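Long-range contact in Cog7 (Kluyveromyces lactis, PDB 4U6U), which pairs with Cog5 within the conserved oligomeric Golgi complex, a multisubunit assembly that probably tethers vesicles at the Golgi before they fuse: residues Asn6-Phe14 and Leu46-Ile57. Sequence-based numbering, arbitrary orientation.
Sequences NDPLLDMFF and LLSKMDYYSGHI
Leu-9 and Leu-10 face Met-50 and Tyr-53 where helix 8-13 crosses the 46-57 part of helix 38-68 at -57°, the two segment axes 10.6 Å apart at their closest. The crossing is a worked example of a knob-into-hole contact with a hydrogen bond and a salt bridge at one end. Leu-9 is the knob, set among Leu-46, Lys-49, Met-50 and Tyr-53, and its CD1 meets the tyrosine ring at the edge, 3.7 Å from Tyr-53 CE2. Leu-10 takes the ring's face instead: its CB stands almost over the centre in a CH-pi contact, and with CG anti to the backbone N (chi1 179°) CD1 runs on to meet Ile-57 CD1 tip to tip at 3.7 Å. At the N-cap position, Asp-7 OD2 accepts a hydrogen bond from Tyr-53 OH at 2.9 Å on its anti side, 31° out of the carboxylate plane. The same oxygen forms a salt bridge with Lys-49 NZ at 2.6 Å, so one carboxylate atom holds two partners from the long helix. A leucine in place of Tyr-53 would probably leave Asp-7 OD2 without its hydroxyl donor and deprive Leu-10 CB of its aromatic face. Deeper in, the Phe-13 ring turns its edge to Met-50 CG, while Phe-18 meets that ring edge-to-face. Cog5 packs against this side, Thr-30 of Cog5 on Phe-13 and Thr-31 of Cog5 on Met-50, placing this crossing in the N-terminal part of Cog7 at the subunit interface.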
loop_
_atom_site.group_PDB
_atom_site.type_symbol
_atom_site.label_atom_id
_atom_site.label_comp_id
_atom_site.label_asym_id
_atom_site.label_seq_id
_atom_site.Cartn_x
_atom_site.Cartn_y
_atom_site.Cartn_z
ATOM N N ASN A 6 7.479 23.102 46.890
ATOM C CA ASN A 6 6.519 22.324 46.057
ATOM C C ASN A 6 7.155 21.239 45.190
ATOM O O ASN A 6 8.380 21.166 45.079
ATOM C CB ASN A 6 5.657 23.235 45.187
ATOM C CG ASN A 6 4.469 23.763 45.941
ATOM O OD1 ASN A 6 4.612 24.364 47.014
ATOM N ND2 ASN A 6 3.275 23.502 45.417
ATOM N N ASP A 7 6.326 20.397 44.571
ATOM C CA ASP A 7 6.859 19.244 43.841
ATOM C C ASP A 7 7.329 19.698 42.481
ATOM O O ASP A 7 6.617 20.438 41.802
ATOM C CB ASP A 7 5.771 18.154 43.718
ATOM C CG ASP A 7 6.199 16.932 42.873
ATOM O OD1 ASP A 7 7.280 16.335 43.074
ATOM O OD2 ASP A 7 5.403 16.536 42.003
ATOM N N PRO A 8 8.533 19.252 42.080
ATOM C CA PRO A 8 9.129 19.567 40.784
ATOM C C PRO A 8 8.117 19.418 39.669
ATOM O O PRO A 8 7.941 20.339 38.878
ATOM C CB PRO A 8 10.263 18.532 40.650
ATOM C CG PRO A 8 10.070 17.559 41.772
ATOM C CD PRO A 8 9.423 18.383 42.853
ATOM N N LEU A 9 7.416 18.288 39.666
ATOM C CA LEU A 9 6.469 17.957 38.605
ATOM C C LEU A 9 5.461 19.058 38.427
ATOM O O LEU A 9 5.226 19.490 37.308
ATOM C CB LEU A 9 5.740 16.651 38.913
ATOM C CG LEU A 9 5.441 15.724 37.744
ATOM C CD1 LEU A 9 3.945 15.512 37.626
ATOM C CD2 LEU A 9 6.033 16.294 36.454
ATOM N N LEU A 10 4.900 19.556 39.521
ATOM C CA LEU A 10 3.950 20.642 39.395
ATOM C C LEU A 10 4.669 21.944 39.050
ATOM O O LEU A 10 4.180 22.712 38.222
ATOM C CB LEU A 10 3.115 20.801 40.652
ATOM C CG LEU A 10 2.115 21.954 40.558
ATOM C CD1 LEU A 10 1.233 21.817 39.357
ATOM C CD2 LEU A 10 1.268 21.982 41.772
ATOM N N ASP A 11 5.805 22.212 39.685
ATOM C CA ASP A 11 6.508 23.473 39.429
ATOM C C ASP A 11 7.002 23.594 38.002
ATOM O O ASP A 11 7.090 24.685 37.446
ATOM C CB ASP A 11 7.700 23.642 40.371
ATOM C CG ASP A 11 7.429 24.650 41.447
ATOM O OD1 ASP A 11 7.211 25.836 41.092
ATOM O OD2 ASP A 11 7.418 24.249 42.637
ATOM N N MET A 12 7.372 22.457 37.445
ATOM C CA MET A 12 7.813 22.377 36.079
ATOM C C MET A 12 6.807 23.027 35.173
ATOM O O MET A 12 7.151 23.796 34.293
ATOM C CB MET A 12 8.029 20.918 35.720
ATOM C CG MET A 12 7.817 20.543 34.282
ATOM S SD MET A 12 7.976 18.759 34.168
ATOM C CE MET A 12 9.625 18.564 34.875
ATOM N N PHE A 13 5.542 22.742 35.427
ATOM C CA PHE A 13 4.466 23.284 34.623
ATOM C C PHE A 13 4.279 24.789 34.771
ATOM O O PHE A 13 3.692 25.426 33.912
ATOM C CB PHE A 13 3.172 22.607 34.985
ATOM C CG PHE A 13 3.051 21.225 34.472
ATOM C CD1 PHE A 13 3.107 20.977 33.113
ATOM C CD2 PHE A 13 2.773 20.179 35.331
ATOM C CE1 PHE A 13 2.944 19.704 32.635
ATOM C CE2 PHE A 13 2.602 18.895 34.843
ATOM C CZ PHE A 13 2.683 18.663 33.501
ATOM N N PHE A 14 4.746 25.358 35.872
ATOM C CA PHE A 14 4.570 26.788 36.091
ATOM C C PHE A 14 5.619 27.606 35.379
ATOM O O PHE A 14 5.575 28.821 35.414
ATOM C CB PHE A 14 4.552 27.110 37.592
ATOM C CG PHE A 14 3.206 26.889 38.209
ATOM C CD1 PHE A 14 2.783 25.604 38.553
ATOM C CD2 PHE A 14 2.327 27.950 38.360
ATOM C CE1 PHE A 14 1.516 25.382 39.073
ATOM C CE2 PHE A 14 1.067 27.742 38.871
ATOM C CZ PHE A 14 0.657 26.449 39.230
ATOM N N LEU A 46 3.034 8.264 35.993
ATOM C CA LEU A 46 3.360 9.650 35.741
ATOM C C LEU A 46 2.112 10.376 35.212
ATOM O O LEU A 46 1.818 11.487 35.615
ATOM C CB LEU A 46 4.532 9.714 34.774
ATOM C CG LEU A 46 5.291 11.014 34.610
ATOM C CD1 LEU A 46 4.641 11.863 33.528
ATOM C CD2 LEU A 46 5.339 11.720 35.961
ATOM N N LEU A 47 1.377 9.740 34.307
ATOM C CA LEU A 47 0.085 10.260 33.841
ATOM C C LEU A 47 -0.947 10.484 34.985
ATOM O O LEU A 47 -1.701 11.444 34.981
ATOM C CB LEU A 47 -0.486 9.321 32.783
ATOM C CG LEU A 47 -0.809 9.889 31.395
ATOM C CD1 LEU A 47 -0.106 11.196 31.075
ATOM C CD2 LEU A 47 -0.453 8.864 30.344
ATOM N N SER A 48 -0.980 9.595 35.965
ATOM C CA SER A 48 -1.971 9.698 37.008
ATOM C C SER A 48 -1.752 10.940 37.850
ATOM O O SER A 48 -2.674 11.499 38.433
ATOM C CB SER A 48 -1.921 8.460 37.882
ATOM O OG SER A 48 -2.629 7.429 37.238
ATOM N N LYS A 49 -0.534 11.427 37.832
ATOM C CA LYS A 49 -0.090 12.355 38.837
ATOM C C LYS A 49 -0.340 13.667 38.137
ATOM O O LYS A 49 -0.877 14.613 38.706
ATOM C CB LYS A 49 1.379 12.117 39.173
ATOM C CG LYS A 49 1.974 12.813 40.388
ATOM C CD LYS A 49 3.425 12.304 40.543
ATOM C CE LYS A 49 4.123 12.674 41.855
ATOM N NZ LYS A 49 4.355 14.132 42.063
ATOM N N MET A 50 0.016 13.692 36.864
ATOM C CA MET A 50 -0.354 14.788 36.006
ATOM C C MET A 50 -1.858 14.963 36.014
ATOM O O MET A 50 -2.371 16.088 36.049
ATOM C CB MET A 50 0.191 14.565 34.603
ATOM C CG MET A 50 1.684 14.870 34.572
ATOM S SD MET A 50 2.419 14.451 33.010
ATOM C CE MET A 50 1.085 15.037 31.967
ATOM N N ASP A 51 -2.573 13.852 36.001
ATOM C CA ASP A 51 -4.010 13.962 36.079
ATOM C C ASP A 51 -4.463 14.656 37.361
ATOM O O ASP A 51 -5.291 15.562 37.291
ATOM C CB ASP A 51 -4.661 12.602 35.961
ATOM C CG ASP A 51 -4.847 12.197 34.538
ATOM O OD1 ASP A 51 -4.696 13.094 33.659
ATOM O OD2 ASP A 51 -5.179 11.012 34.315
ATOM N N TYR A 52 -3.899 14.270 38.507
ATOM C CA TYR A 52 -4.248 14.905 39.776
ATOM C C TYR A 52 -3.993 16.419 39.695
ATOM O O TYR A 52 -4.841 17.231 40.040
ATOM C CB TYR A 52 -3.444 14.318 40.932
ATOM C CG TYR A 52 -3.638 15.081 42.202
ATOM C CD1 TYR A 52 -4.692 14.824 42.998
ATOM C CD2 TYR A 52 -2.787 16.121 42.560
ATOM C CE1 TYR A 52 -4.897 15.520 44.135
ATOM C CE2 TYR A 52 -2.995 16.851 43.737
ATOM C CZ TYR A 52 -4.064 16.540 44.517
ATOM O OH TYR A 52 -4.344 17.229 45.698
ATOM N N TYR A 53 -2.806 16.774 39.234
ATOM C CA TYR A 53 -2.406 18.156 39.101
ATOM C C TYR A 53 -3.347 18.910 38.180
ATOM O O TYR A 53 -3.732 20.051 38.444
ATOM C CB TYR A 53 -0.951 18.224 38.588
ATOM C CG TYR A 53 0.024 17.902 39.693
ATOM C CD1 TYR A 53 -0.235 18.309 40.995
ATOM C CD2 TYR A 53 1.173 17.178 39.453
ATOM C CE1 TYR A 53 0.631 18.027 42.020
ATOM C CE2 TYR A 53 2.049 16.873 40.484
ATOM C CZ TYR A 53 1.767 17.305 41.765
ATOM O OH TYR A 53 2.619 17.039 42.811
ATOM N N SER A 54 -3.744 18.263 37.103
ATOM C CA SER A 54 -4.670 18.911 36.203
ATOM C C SER A 54 -5.956 19.408 36.911
ATOM O O SER A 54 -6.400 20.555 36.716
ATOM C CB SER A 54 -5.036 17.957 35.097
ATOM O OG SER A 54 -6.189 18.433 34.477
ATOM N N GLY A 55 -6.511 18.562 37.771
ATOM C CA GLY A 55 -7.734 18.878 38.476
ATOM C C GLY A 55 -7.537 19.838 39.620
ATOM O O GLY A 55 -8.451 20.582 39.996
ATOM N N HIS A 56 -6.347 19.771 40.203
ATOM C CA HIS A 56 -5.935 20.675 41.246
ATOM C C HIS A 56 -5.877 22.050 40.630
ATOM O O HIS A 56 -6.419 23.013 41.183
ATOM C CB HIS A 56 -4.582 20.263 41.836
ATOM C CG HIS A 56 -4.002 21.268 42.790
ATOM N ND1 HIS A 56 -4.517 21.478 44.047
ATOM C CD2 HIS A 56 -2.950 22.106 42.671
ATOM C CE1 HIS A 56 -3.829 22.431 44.652
ATOM N NE2 HIS A 56 -2.864 22.822 43.842
ATOM N N ILE A 57 -5.202 22.162 39.494
ATOM C CA ILE A 57 -5.030 23.467 38.898
ATOM C C ILE A 57 -6.410 24.015 38.512
ATOM O O ILE A 57 -6.691 25.204 38.714
ATOM C CB ILE A 57 -4.039 23.422 37.698
ATOM C CG1 ILE A 57 -2.667 23.922 38.118
ATOM C CG2 ILE A 57 -4.455 24.373 36.593
ATOM C CD1 ILE A 57 -2.129 23.308 39.324
#